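Local coordinates for protein DNA polymerase III subunit beta (PDB 4TRT) that probably tethers DNA polymerases and other proteins to DNA and gives them processivity, as a ring-shaped head-to-tail homodimer that encircles the duplex, at residues A[141-146]-A[167-172]; A[173-178]-A[236-241]; A[313-318]-A[333-338]. One frame throughout, in Å; residues are numbered along the deposited sequence. Where two conformers were deposited one is given.

Interaction 1. Residues A[141-146]-A[167-172]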
ATOM      1  N   ARG A 141      17.170   8.860 -13.324  1.00 37.43           N
ATOM      2  CA  ARG A 141      17.392   7.450 -12.970  1.00 38.80           C
ATOM      3  C   ARG A 141      16.621   6.454 -13.846  1.00 38.41           C
ATOM      4  O   ARG A 141      17.146   5.402 -14.202  1.00 39.26           O
ATOM      5  CB  ARG A 141      17.014   7.257 -11.480  1.00 43.18           C
ATOM      6  CG  ARG A 141      16.541   5.872 -11.060  1.00 45.60           C
ATOM      7  CD  ARG A 141      17.743   4.981 -10.967  1.00 48.88           C
ATOM      8  NE  ARG A 141      17.473   3.596 -10.579  1.00 49.50           N
ATOM      9  CZ  ARG A 141      17.412   2.572 -11.422  1.00 48.48           C
ATOM     10  NH1 ARG A 141      17.504   2.746 -12.740  1.00 44.54           N
ATOM     11  NH2 ARG A 141      17.239   1.356 -10.929  1.00 47.79           N
ATOM     12  N   TYR A 142      15.371   6.769 -14.176  1.00 37.15           N
ATOM     13  CA  TYR A 142      14.547   5.893 -15.017  1.00 37.51           C
ATOM     14  C   TYR A 142      15.199   5.488 -16.357  1.00 36.32           C
ATOM     15  O   TYR A 142      14.864   4.454 -16.923  1.00 37.61           O
ATOM     16  CB  TYR A 142      13.195   6.563 -15.308  1.00 37.14           C
ATOM     17  CG  TYR A 142      13.298   7.742 -16.267  1.00 36.58           C
ATOM     18  CD1 TYR A 142      13.289   7.544 -17.638  1.00 35.97           C
ATOM     19  CD2 TYR A 142      13.419   9.053 -15.797  1.00 36.72           C
ATOM     20  CE1 TYR A 142      13.397   8.599 -18.519  1.00 36.71           C
ATOM     21  CE2 TYR A 142      13.536  10.124 -16.676  1.00 36.48           C
ATOM     22  CZ  TYR A 142      13.515   9.889 -18.035  1.00 35.51           C
ATOM     23  OH  TYR A 142      13.594  10.912 -18.940  1.00 36.79           O
ATOM     24  N   ALA A 143      16.100   6.312 -16.889  1.00 37.45           N
ATOM     25  CA  ALA A 143      16.665   6.068 -18.224  1.00 37.82           C
ATOM     26  C   ALA A 143      17.758   5.000 -18.249  1.00 38.17           C
ATOM     27  O   ALA A 143      18.103   4.492 -19.326  1.00 39.30           O
ATOM     28  CB  ALA A 143      17.205   7.372 -18.821  1.00 37.71           C
ATOM     29  N   ALA A 144      18.332   4.695 -17.089  1.00 37.76           N
ATOM     30  CA  ALA A 144      19.379   3.673 -16.990  1.00 41.56           C
ATOM     31  C   ALA A 144      18.726   2.297 -17.048  1.00 44.46           C
ATOM     32  O   ALA A 144      17.645   2.103 -16.503  1.00 48.05           O
ATOM     33  CB  ALA A 144      20.169   3.824 -15.698  1.00 37.95           C
ATOM     34  N   SER A 145      19.377   1.347 -17.718  0.50 47.16           N
ATOM     35  CA  SER A 145      18.884  -0.029 -17.748  0.50 49.14           C
ATOM     36  C   SER A 145      19.984  -0.998 -17.383  0.50 49.36           C
ATOM     37  O   SER A 145      21.090  -0.963 -17.937  0.50 45.24           O
ATOM     38  CB  SER A 145      18.296  -0.432 -19.104  0.50 49.97           C
ATOM     39  OG  SER A 145      17.966  -1.829 -19.093  0.50 50.71           O
ATOM     40  N   ASN A 146      19.639  -1.880 -16.459  1.00 51.65           N
ATOM     41  CA  ASN A 146      20.508  -2.959 -16.024  1.00 56.08           C
ATOM     42  C   ASN A 146      20.715  -3.992 -17.121  1.00 54.70           C
ATOM     43  O   ASN A 146      21.612  -4.833 -17.019  1.00 60.35           O
ATOM     44  CB  ASN A 146      19.874  -3.643 -14.804  1.00 60.90           C
ATOM     45  CG  ASN A 146      20.880  -3.977 -13.731  1.00 64.38           C
ATOM     46  OD1 ASN A 146      21.968  -3.388 -13.663  1.00 67.85           O
ATOM     47  ND2 ASN A 146      20.520  -4.921 -12.870  1.00 69.49           N
ATOM     48  N   VAL A 167      24.014  15.215 -14.315  1.00 35.82           N
ATOM     49  CA  VAL A 167      23.848  13.760 -14.329  1.00 34.85           C
ATOM     50  C   VAL A 167      23.129  13.348 -15.594  1.00 33.52           C
ATOM     51  O   VAL A 167      22.261  14.067 -16.079  1.00 30.93           O
ATOM     52  CB  VAL A 167      23.093  13.194 -13.105  1.00 35.88           C
ATOM     53  CG1 VAL A 167      23.990  13.217 -11.871  1.00 36.98           C
ATOM     54  CG2 VAL A 167      21.777  13.931 -12.891  1.00 35.00           C
ATOM     55  N   VAL A 168      23.511  12.186 -16.119  1.00 32.66           N
ATOM     56  CA  VAL A 168      22.985  11.688 -17.381  1.00 33.85           C
ATOM     57  C   VAL A 168      22.754  10.181 -17.278  1.00 34.46           C
ATOM     58  O   VAL A 168      23.606   9.444 -16.759  1.00 34.08           O
ATOM     59  CB  VAL A 168      23.964  11.956 -18.549  1.00 35.28           C
ATOM     60  CG1 VAL A 168      23.319  11.646 -19.903  1.00 34.57           C
ATOM     61  CG2 VAL A 168      24.477  13.388 -18.524  1.00 35.72           C
ATOM     62  N   ALA A 169      21.603   9.732 -17.780  1.00 32.83           N
ATOM     63  CA  ALA A 169      21.336   8.315 -17.950  1.00 31.63           C
ATOM     64  C   ALA A 169      20.788   8.056 -19.346  1.00 34.01           C
ATOM     65  O   ALA A 169      20.186   8.948 -19.970  1.00 33.09           O
ATOM     66  CB  ALA A 169      20.350   7.862 -16.894  1.00 31.53           C
ATOM     67  N   SER A 170      20.995   6.830 -19.834  1.00 34.56           N
ATOM     68  CA  SER A 170      20.588   6.463 -21.163  1.00 34.57           C
ATOM     69  C   SER A 170      20.609   4.952 -21.362  1.00 36.42           C
ATOM     70  O   SER A 170      21.297   4.225 -20.649  1.00 35.11           O
ATOM     71  CB  SER A 170      21.518   7.127 -22.194  1.00 35.95           C
ATOM     72  OG  SER A 170      21.131   6.814 -23.514  1.00 36.73           O
ATOM     73  N   ASP A 171      19.836   4.502 -22.341  1.00 39.48           N
ATOM     74  CA  ASP A 171      19.941   3.130 -22.864  1.00 42.49           C
ATOM     75  C   ASP A 171      20.503   3.120 -24.292  1.00 43.86           C
ATOM     76  O   ASP A 171      20.351   2.141 -24.993  1.00 45.41           O
ATOM     77  CB  ASP A 171      18.567   2.456 -22.845  1.00 44.93           C
ATOM     78  CG  ASP A 171      17.512   3.205 -23.680  1.00 44.47           C
ATOM     79  OD1 ASP A 171      17.850   4.020 -24.567  1.00 43.92           O
ATOM     80  OD2 ASP A 171      16.320   2.982 -23.423  1.00 49.30           O
ATOM     81  N   GLY A 172      21.147   4.209 -24.708  1.00 44.39           N
ATOM     82  CA  GLY A 172      21.677   4.350 -26.076  1.00 45.53           C
ATOM     83  C   GLY A 172      20.704   5.015 -27.045  1.00 44.98           C
ATOM     84  O   GLY A 172      21.087   5.416 -28.154  1.00 46.50           O
TER
HETATM   85  O   HOH W   1      16.100   2.740 -20.685  1.00 62.77           O

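Interaction 2. Residues A[173-178]-A[236-241]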
ATOM      1  N   TYR A 173      19.443   5.133 -26.631  1.00 44.48           N
ATOM      2  CA  TYR A 173      18.384   5.689 -27.478  1.00 45.06           C
ATOM      3  C   TYR A 173      17.691   6.843 -26.754  1.00 42.27           C
ATOM      4  O   TYR A 173      17.811   8.003 -27.186  1.00 40.89           O
ATOM      5  CB  TYR A 173      17.376   4.599 -27.856  1.00 46.55           C
ATOM      6  CG  TYR A 173      17.994   3.427 -28.578  1.00 49.87           C
ATOM      7  CD1 TYR A 173      18.556   2.361 -27.869  1.00 51.92           C
ATOM      8  CD2 TYR A 173      18.015   3.374 -29.967  1.00 54.49           C
ATOM      9  CE1 TYR A 173      19.125   1.279 -28.528  1.00 54.03           C
ATOM     10  CE2 TYR A 173      18.587   2.298 -30.635  1.00 55.37           C
ATOM     11  CZ  TYR A 173      19.141   1.258 -29.912  1.00 55.21           C
ATOM     12  OH  TYR A 173      19.694   0.188 -30.577  1.00 57.56           O
ATOM     13  N   ARG A 174      16.983   6.546 -25.660  1.00 39.30           N
ATOM     14  CA  ARG A 174      16.488   7.635 -24.804  1.00 37.69           C
ATOM     15  C   ARG A 174      17.580   8.121 -23.862  1.00 35.39           C
ATOM     16  O   ARG A 174      18.477   7.377 -23.499  1.00 35.95           O
ATOM     17  CB  ARG A 174      15.234   7.257 -24.025  1.00 38.65           C
ATOM     18  CG  ARG A 174      15.404   6.149 -23.008  1.00 40.63           C
ATOM     19  CD  ARG A 174      14.075   5.932 -22.325  1.00 42.22           C
ATOM     20  NE  ARG A 174      14.063   4.833 -21.372  1.00 41.59           N
ATOM     21  CZ  ARG A 174      13.095   4.642 -20.471  1.00 42.12           C
ATOM     22  NH1 ARG A 174      12.070   5.481 -20.388  1.00 42.03           N
ATOM     23  NH2 ARG A 174      13.154   3.617 -19.636  1.00 41.49           N
ATOM     24  N   VAL A 175      17.462   9.382 -23.453  1.00 35.44           N
ATOM     25  CA  VAL A 175      18.442  10.038 -22.616  1.00 34.17           C
ATOM     26  C   VAL A 175      17.688  10.913 -21.620  1.00 33.85           C
ATOM     27  O   VAL A 175      16.665  11.527 -21.966  1.00 33.47           O
ATOM     28  CB  VAL A 175      19.375  10.963 -23.445  1.00 36.35           C
ATOM     29  CG1 VAL A 175      20.553  11.394 -22.584  1.00 37.05           C
ATOM     30  CG2 VAL A 175      19.856  10.275 -24.725  1.00 37.66           C
ATOM     31  N   ALA A 176      18.195  10.973 -20.396  1.00 32.03           N
ATOM     32  CA  ALA A 176      17.693  11.904 -19.387  1.00 32.34           C
ATOM     33  C   ALA A 176      18.899  12.639 -18.823  1.00 33.02           C
ATOM     34  O   ALA A 176      19.912  12.011 -18.503  1.00 33.06           O
ATOM     35  CB  ALA A 176      16.963  11.158 -18.288  1.00 30.87           C
ATOM     36  N   ILE A 177      18.764  13.959 -18.716  1.00 33.69           N
ATOM     37  CA  ILE A 177      19.824  14.864 -18.272  1.00 35.39           C
ATOM     38  C   ILE A 177      19.251  15.836 -17.261  1.00 35.65           C
ATOM     39  O   ILE A 177      18.141  16.344 -17.436  1.00 35.20           O
ATOM     40  CB  ILE A 177      20.358  15.691 -19.465  1.00 37.32           C
ATOM     41  CG1 ILE A 177      20.979  14.779 -20.529  1.00 35.97           C
ATOM     42  CG2 ILE A 177      21.354  16.777 -19.020  1.00 39.72           C
ATOM     43  CD1 ILE A 177      21.198  15.486 -21.844  1.00 36.87           C
ATOM     44  N   ARG A 178      19.984  16.078 -16.173  1.00 35.07           N
ATOM     45  CA  ARG A 178      19.689  17.213 -15.320  1.00 36.42           C
ATOM     46  C   ARG A 178      20.974  17.919 -14.895  1.00 38.85           C
ATOM     47  O   ARG A 178      21.889  17.279 -14.374  1.00 37.09           O
ATOM     48  CB  ARG A 178      18.882  16.801 -14.095  1.00 37.60           C
ATOM     49  CG  ARG A 178      18.376  18.015 -13.313  1.00 41.17           C
ATOM     50  CD  ARG A 178      16.958  17.845 -12.809  1.00 42.30           C
ATOM     51  NE  ARG A 178      16.404  19.119 -12.360  1.00 43.91           N
ATOM     52  CZ  ARG A 178      15.166  19.287 -11.909  1.00 44.77           C
ATOM     53  NH1 ARG A 178      14.320  18.268 -11.855  1.00 44.11           N
ATOM     54  NH2 ARG A 178      14.767  20.494 -11.530  1.00 47.91           N
ATOM     55  N   PRO A 236      29.229   6.757 -22.990  1.00 45.33           N
ATOM     56  CA  PRO A 236      29.259   7.083 -24.418  1.00 45.79           C
ATOM     57  C   PRO A 236      28.860   8.526 -24.733  1.00 45.67           C
ATOM     58  O   PRO A 236      28.315   9.225 -23.876  1.00 45.36           O
ATOM     59  CB  PRO A 236      28.247   6.099 -25.024  1.00 46.80           C
ATOM     60  CG  PRO A 236      28.114   5.001 -24.006  1.00 45.99           C
ATOM     61  CD  PRO A 236      28.221   5.719 -22.699  1.00 45.11           C
ATOM     62  N   ASP A 237      29.129   8.960 -25.952  1.00 45.42           N
ATOM     63  CA  ASP A 237      28.814  10.324 -26.372  1.00 48.00           C
ATOM     64  C   ASP A 237      27.307  10.468 -26.642  1.00 46.23           C
ATOM     65  O   ASP A 237      26.852  10.346 -27.771  1.00 48.98           O
ATOM     66  CB  ASP A 237      29.645  10.713 -27.600  1.00 50.57           C
ATOM     67  CG  ASP A 237      29.490  12.187 -27.984  1.00 53.37           C
ATOM     68  OD1 ASP A 237      28.831  12.939 -27.245  1.00 52.76           O
ATOM     69  OD2 ASP A 237      30.025  12.601 -29.038  1.00 58.41           O
ATOM     70  N   TYR A 238      26.552  10.725 -25.582  1.00 45.54           N
ATOM     71  CA  TYR A 238      25.093  10.932 -25.662  1.00 44.83           C
ATOM     72  C   TYR A 238      24.689  12.174 -26.475  1.00 46.32           C
ATOM     73  O   TYR A 238      23.562  12.230 -26.967  1.00 42.40           O
ATOM     74  CB  TYR A 238      24.468  10.994 -24.250  1.00 43.70           C
ATOM     75  CG  TYR A 238      24.993  12.131 -23.407  1.00 43.78           C
ATOM     76  CD1 TYR A 238      24.414  13.389 -23.464  1.00 44.22           C
ATOM     77  CD2 TYR A 238      26.078  11.948 -22.562  1.00 44.60           C
ATOM     78  CE1 TYR A 238      24.900  14.444 -22.720  1.00 45.45           C
ATOM     79  CE2 TYR A 238      26.566  12.994 -21.795  1.00 44.64           C
ATOM     80  CZ  TYR A 238      25.983  14.239 -21.883  1.00 44.45           C
ATOM     81  OH  TYR A 238      26.473  15.295 -21.158  1.00 42.46           O
ATOM     82  N   GLU A 239      25.593  13.155 -26.626  1.00 48.43           N
ATOM     83  CA  GLU A 239      25.313  14.349 -27.436  1.00 52.40           C
ATOM     84  C   GLU A 239      24.906  13.982 -28.846  1.00 53.08           C
ATOM     85  O   GLU A 239      24.073  14.661 -29.442  1.00 52.91           O
ATOM     86  CB  GLU A 239      26.526  15.284 -27.547  1.00 57.15           C
ATOM     87  CG  GLU A 239      26.834  16.085 -26.298  1.00 61.99           C
ATOM     88  CD  GLU A 239      25.731  17.060 -25.925  1.00 63.85           C
ATOM     89  OE1 GLU A 239      24.963  17.489 -26.819  1.00 66.87           O
ATOM     90  OE2 GLU A 239      25.640  17.390 -24.729  1.00 70.69           O
ATOM     91  N   ARG A 240      25.512  12.919 -29.374  1.00 52.89           N
ATOM     92  CA  ARG A 240      25.267  12.485 -30.747  1.00 57.48           C
ATOM     93  C   ARG A 240      23.820  12.070 -30.993  1.00 54.41           C
ATOM     94  O   ARG A 240      23.365  12.144 -32.118  1.00 55.98           O
ATOM     95  CB  ARG A 240      26.181  11.298 -31.153  1.00 60.31           C
ATOM     96  CG  ARG A 240      27.683  11.561 -31.184  1.00 63.84           C
ATOM     97  CD  ARG A 240      28.424  10.476 -31.969  1.00 68.17           C
ATOM     98  NE  ARG A 240      28.351  10.664 -33.425  1.00 72.95           N
ATOM     99  CZ  ARG A 240      28.847   9.807 -34.319  1.00 76.36           C
ATOM    100  NH1 ARG A 240      29.424   8.677 -33.915  1.00 76.28           N
ATOM    101  NH2 ARG A 240      28.759  10.070 -35.626  1.00 75.06           N
ATOM    102  N   VAL A 241      23.109  11.621 -29.959  1.00 52.35           N
ATOM    103  CA  VAL A 241      21.718  11.171 -30.136  1.00 49.86           C
ATOM    104  C   VAL A 241      20.679  12.240 -29.756  1.00 50.34           C
ATOM    105  O   VAL A 241      19.466  11.982 -29.837  1.00 47.76           O
ATOM    106  CB  VAL A 241      21.435   9.846 -29.375  1.00 50.68           C
ATOM    107  CG1 VAL A 241      22.380   8.734 -29.843  1.00 49.84           C
ATOM    108  CG2 VAL A 241      21.519  10.026 -27.859  1.00 48.01           C
TER
HETATM  109  O   HOH W   2      17.885   9.521 -29.546  1.00 38.51           O

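Interaction 3. Residues A[313-318]-A[333-338]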
ATOM      1  N   LEU A 313       3.353  11.297 -34.788  1.00 37.95           N
ATOM      2  CA  LEU A 313       4.434  10.504 -34.215  1.00 38.21           C
ATOM      3  C   LEU A 313       3.857   9.383 -33.355  1.00 38.73           C
ATOM      4  O   LEU A 313       2.699   9.455 -32.930  1.00 39.32           O
ATOM      5  CB  LEU A 313       5.353  11.378 -33.353  1.00 36.67           C
ATOM      6  CG  LEU A 313       5.852  12.708 -33.922  1.00 37.22           C
ATOM      7  CD1 LEU A 313       4.998  13.864 -33.412  1.00 35.70           C
ATOM      8  CD2 LEU A 313       7.324  12.927 -33.599  1.00 35.64           C
ATOM      9  N   ALA A 314       4.661   8.347 -33.131  1.00 37.06           N
ATOM     10  CA  ALA A 314       4.295   7.223 -32.271  1.00 37.24           C
ATOM     11  C   ALA A 314       5.374   7.030 -31.223  1.00 36.59           C
ATOM     12  O   ALA A 314       6.565   6.960 -31.561  1.00 36.38           O
ATOM     13  CB  ALA A 314       4.154   5.946 -33.101  1.00 38.02           C
ATOM     14  N   PHE A 315       4.952   6.920 -29.966  1.00 36.43           N
ATOM     15  CA  PHE A 315       5.838   6.745 -28.817  1.00 36.29           C
ATOM     16  C   PHE A 315       5.373   5.606 -27.892  1.00 36.83           C
ATOM     17  O   PHE A 315       4.184   5.309 -27.802  1.00 35.99           O
ATOM     18  CB  PHE A 315       5.871   8.027 -27.959  1.00 35.39           C
ATOM     19  CG  PHE A 315       6.501   9.222 -28.637  1.00 35.30           C
ATOM     20  CD1 PHE A 315       7.866   9.285 -28.843  1.00 36.18           C
ATOM     21  CD2 PHE A 315       5.726  10.288 -29.054  1.00 36.04           C
ATOM     22  CE1 PHE A 315       8.447  10.389 -29.463  1.00 37.10           C
ATOM     23  CE2 PHE A 315       6.296  11.392 -29.682  1.00 35.46           C
ATOM     24  CZ  PHE A 315       7.659  11.449 -29.880  1.00 35.24           C
ATOM     25  N   ASN A 316       6.324   5.026 -27.167  1.00 37.54           N
ATOM     26  CA  ASN A 316       6.038   4.169 -26.008  1.00 39.00           C
ATOM     27  C   ASN A 316       5.465   5.060 -24.897  1.00 38.89           C
ATOM     28  O   ASN A 316       6.204   5.868 -24.302  1.00 36.21           O
ATOM     29  CB  ASN A 316       7.349   3.482 -25.568  1.00 39.10           C
ATOM     30  CG  ASN A 316       7.175   2.497 -24.424  1.00 39.49           C
ATOM     31  OD1 ASN A 316       6.340   2.662 -23.528  1.00 40.93           O
ATOM     32  ND2 ASN A 316       7.994   1.466 -24.444  1.00 41.20           N
ATOM     33  N   ALA A 317       4.164   4.912 -24.614  1.00 37.48           N
ATOM     34  CA  ALA A 317       3.500   5.739 -23.582  1.00 38.12           C
ATOM     35  C   ALA A 317       4.174   5.676 -22.201  1.00 37.95           C
ATOM     36  O   ALA A 317       4.206   6.677 -21.476  1.00 37.77           O
ATOM     37  CB  ALA A 317       2.020   5.369 -23.448  1.00 35.65           C
ATOM     38  N   ARG A 318       4.692   4.523 -21.824  1.00 39.14           N
ATOM     39  CA  ARG A 318       5.375   4.395 -20.540  1.00 42.82           C
ATOM     40  C   ARG A 318       6.640   5.257 -20.518  1.00 41.28           C
ATOM     41  O   ARG A 318       6.932   5.924 -19.522  1.00 40.73           O
ATOM     42  CB  ARG A 318       5.739   2.930 -20.219  1.00 47.21           C
ATOM     43  CG  ARG A 318       6.535   2.808 -18.910  1.00 53.78           C
ATOM     44  CD  ARG A 318       6.727   1.367 -18.461  1.00 61.63           C
ATOM     45  NE  ARG A 318       5.466   0.646 -18.246  1.00 68.05           N
ATOM     46  CZ  ARG A 318       4.681   0.755 -17.169  1.00 72.73           C
ATOM     47  NH1 ARG A 318       4.991   1.581 -16.173  1.00 75.24           N
ATOM     48  NH2 ARG A 318       3.561   0.035 -17.094  1.00 73.88           N
ATOM     49  N   LEU A 333       7.626  20.520 -25.976  1.00 31.27           N
ATOM     50  CA  LEU A 333       7.953  19.318 -26.761  1.00 30.14           C
ATOM     51  C   LEU A 333       8.573  19.790 -28.064  1.00 30.16           C
ATOM     52  O   LEU A 333       7.946  20.551 -28.808  1.00 32.33           O
ATOM     53  CB  LEU A 333       6.681  18.495 -27.063  1.00 31.30           C
ATOM     54  CG  LEU A 333       5.651  18.344 -25.938  1.00 31.35           C
ATOM     55  CD1 LEU A 333       4.448  17.565 -26.435  1.00 31.50           C
ATOM     56  CD2 LEU A 333       6.291  17.702 -24.702  1.00 31.69           C
ATOM     57  N   LEU A 334       9.790  19.337 -28.340  1.00 31.19           N
ATOM     58  CA  LEU A 334      10.520  19.736 -29.517  1.00 31.29           C
ATOM     59  C   LEU A 334      10.721  18.513 -30.410  1.00 31.98           C
ATOM     60  O   LEU A 334      11.376  17.545 -30.015  1.00 30.78           O
ATOM     61  CB  LEU A 334      11.873  20.293 -29.116  1.00 32.57           C
ATOM     62  CG  LEU A 334      11.917  21.412 -28.075  1.00 33.38           C
ATOM     63  CD1 LEU A 334      13.383  21.693 -27.739  1.00 33.52           C
ATOM     64  CD2 LEU A 334      11.232  22.661 -28.574  1.00 32.16           C
ATOM     65  N   PHE A 335      10.169  18.580 -31.622  1.00 32.27           N
ATOM     66  CA  PHE A 335      10.158  17.459 -32.546  1.00 33.53           C
ATOM     67  C   PHE A 335      11.083  17.724 -33.720  1.00 36.08           C
ATOM     68  O   PHE A 335      11.081  18.833 -34.281  1.00 35.30           O
ATOM     69  CB  PHE A 335       8.741  17.230 -33.068  1.00 33.51           C
ATOM     70  CG  PHE A 335       7.758  16.909 -32.004  1.00 34.05           C
ATOM     71  CD1 PHE A 335       7.833  15.708 -31.314  1.00 34.06           C
ATOM     72  CD2 PHE A 335       6.752  17.814 -31.678  1.00 34.83           C
ATOM     73  CE1 PHE A 335       6.905  15.395 -30.338  1.00 35.20           C
ATOM     74  CE2 PHE A 335       5.837  17.516 -30.685  1.00 34.38           C
ATOM     75  CZ  PHE A 335       5.911  16.298 -30.023  1.00 34.53           C
ATOM     76  N   SER A 336      11.894  16.729 -34.067  1.00 35.23           N
ATOM     77  CA  SER A 336      12.805  16.859 -35.188  1.00 37.49           C
ATOM     78  C   SER A 336      12.218  16.247 -36.464  1.00 38.79           C
ATOM     79  O   SER A 336      12.796  16.404 -37.525  1.00 39.66           O
ATOM     80  CB  SER A 336      14.167  16.246 -34.862  1.00 38.08           C
ATOM     81  OG  SER A 336      14.089  14.844 -34.659  1.00 38.10           O
ATOM     82  N   GLY A 337      11.091  15.544 -36.353  1.00 38.61           N
ATOM     83  CA  GLY A 337      10.532  14.794 -37.483  1.00 40.54           C
ATOM     84  C   GLY A 337       9.652  13.645 -37.010  1.00 41.20           C
ATOM     85  O   GLY A 337       9.718  13.231 -35.834  1.00 38.90           O
ATOM     86  N   SER A 338       8.816  13.126 -37.905  1.00 38.63           N
ATOM     87  CA  SER A 338       7.790  12.147 -37.499  1.00 40.71           C
ATOM     88  C   SER A 338       8.381  10.839 -36.995  1.00 42.02           C
ATOM     89  O   SER A 338       7.771  10.174 -36.163  1.00 43.74           O
ATOM     90  CB  SER A 338       6.815  11.857 -38.632  1.00 41.18           C
ATOM     91  OG  SER A 338       7.518  11.321 -39.714  1.00 45.30           O
TER
HETATM   92  O   HOH W   3       6.640   7.968 -35.287  1.00 36.35           O

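Interaction 1. Residues A[141-146]-A[167-172]
Ala-143 and Ala-169 meet methyl to methyl in the central domain of this sliding ring subunit, where the chain leaving helix 130-140 crosses the end of strand 164-170 before the hairpin turn that leads into strand 175-181. The two CB atoms lie 3.7 Å apart, and Ala-143 CB also rests 3.6 Å from Ala-169 O. The backbones come close as well, with Ala-143 O 3.3 Å from Ser-170 C. Ala-144 adds a looser touch, its CB 4.2 Å from Ala-169 CB, although its own CB bond is directed away from the strand. The surfaces that meet here are thus small and apolar, and the polar link between the segments is made further along the turn, at Asp-171.

The Asp-171 side chain starts with CB 4.1 Å from Ala-143 O. Its first torsion (chi1 59°) sets CG between the backbone N and the carbonyl carbon, which folds the carboxylate back over its own backbone and splits its two oxygens between separate tasks. OD1 faces into the turn and accepts from the backbone N atoms of Tyr-173 and Arg-174. OD2 accepts a hydrogen bond from a water at 2.8 Å, which also donates to Ala-143 O at 3.0 Å, joining loop and turn through one molecule. Just before Asp-171 an ST turn braces the same bend: Ser-170 OG also bonds to Arg-174 O, and it accepts from Gly-172 N at 2.9 Å with an N-H...O angle of 153°.

Interaction 2. Residues A[173-178]-A[236-241]
Val-175 and Val-241 touch through single methyls, CG2 to CG2 at 3.6 Å, the nearest approach between the strand and segment 236-241, part of the loop between strands 224-229 and 248-253 that leads from the central to the C-terminal domain. Two residues along the strand, Ile-177 reaches out with CD1 to the Tyr-238 ring, 3.9 Å from CE1, coming at the ring obliquely. The other Val-175 methyl, CG1, lies 4.3 Å from Tyr-238 CB, filling in between these two contacts. Val-175 CG1 stands anti to the backbone N (chi1 -168°), an orientation that leaves CG2 to meet Val-241. At the start of the strand segment a water donates to both Tyr-173 O, at 2.8 Å, and Val-241 O, at 2.9 Å, bridging two backbone carbonyls.

The 3-10 turn 238-241, with its bond from Val-241 N to Tyr-238 O, turns both side chains toward the strand, facing Val-175 and Ile-177, which alternate with Ala-176 and so project from the same side of the strand. Before it, Asp-237 is the centre of an inverse gamma turn. The far end of Tyr-238 is fixed by its OH, hydrogen-bonded to Glu-159 and Arg-166.

This linker thereby lies against the nine-stranded sheet, Tyr-238 also touching Val-168 of strand 164-170, while Ala-176 and Arg-178 meet helix 130-140.

Interaction 3. Residues A[313-318]-A[333-338]
Ser-338 O receives a hydrogen bond from a water at 2.6 Å, and the same water accepts from Ala-314 N at 3.0 Å, so the strand and the loop after Phe-335 are stitched together through one solvent molecule. Beside it runs the side chain of Leu-313, whose CB and CG lie along Ser-338 O. Its CD2 is pressed tightly against the backbone, 3.3 Å from Gly-337 O, and also meets Phe-335 CD1 at 3.6 Å. The other branch does a different job: CD1 sits over one face of the Phe-335 ring in a CH-pi contact, 4.1 Å from the centroid and 18° off the ring normal. A chi2 of 98°, away from a staggered value, turns the isobutyl end so that one methyl lies over the ring while the other wedges between ring and carbonyl.

These residues join two sheets of the C-terminal domain. Strand 310-316 is an outer strand, within this chain, of a four-stranded antiparallel sheet, strand 330-335 belongs to the nine-stranded one, and helix 317-324 lies between them in sequence. An alanine in place of Leu-313 would probably leave the Phe-335 face that CD1 covers without its methyl and open a gap beside Gly-337 O.

Phe-315 meets the same ring at its rim, CZ to Phe-335 CE1 at 4.0 Å, each atom near the plane of the other ring; Phe-315 further packs edge-to-face with Phe-278. One residue on, Asn-316 is the N-cap of helix 317-324. With its CG anti to the backbone N (chi1 -176°), OD1 accepts weakly from Arg-318 N at 3.0 Å and is also bonded by Asn-274 ND2.

How the interactions relate
Interactions 1, 2 and 3 follow one another along the chain, each closing before the next opens, and all reach the same nine-stranded antiparallel sheet. Interactions 1 and 2 are direct neighbours, centres 9 Å apart, on adjacent strands 164-170 and 175-181; Ala-169 O to Ala-176 N (2.9 Å) is a probable backbone hydrogen bond between them. Interaction 3 stands apart, its centre about 18 Å from that of interaction 1 and about 16 Å from that of interaction 2, without touching either. The sheet, built from central and C-terminal domain strands, spans both domains, and interaction 2 lays the linker between them along it, consistent with one continuous arc of the ring.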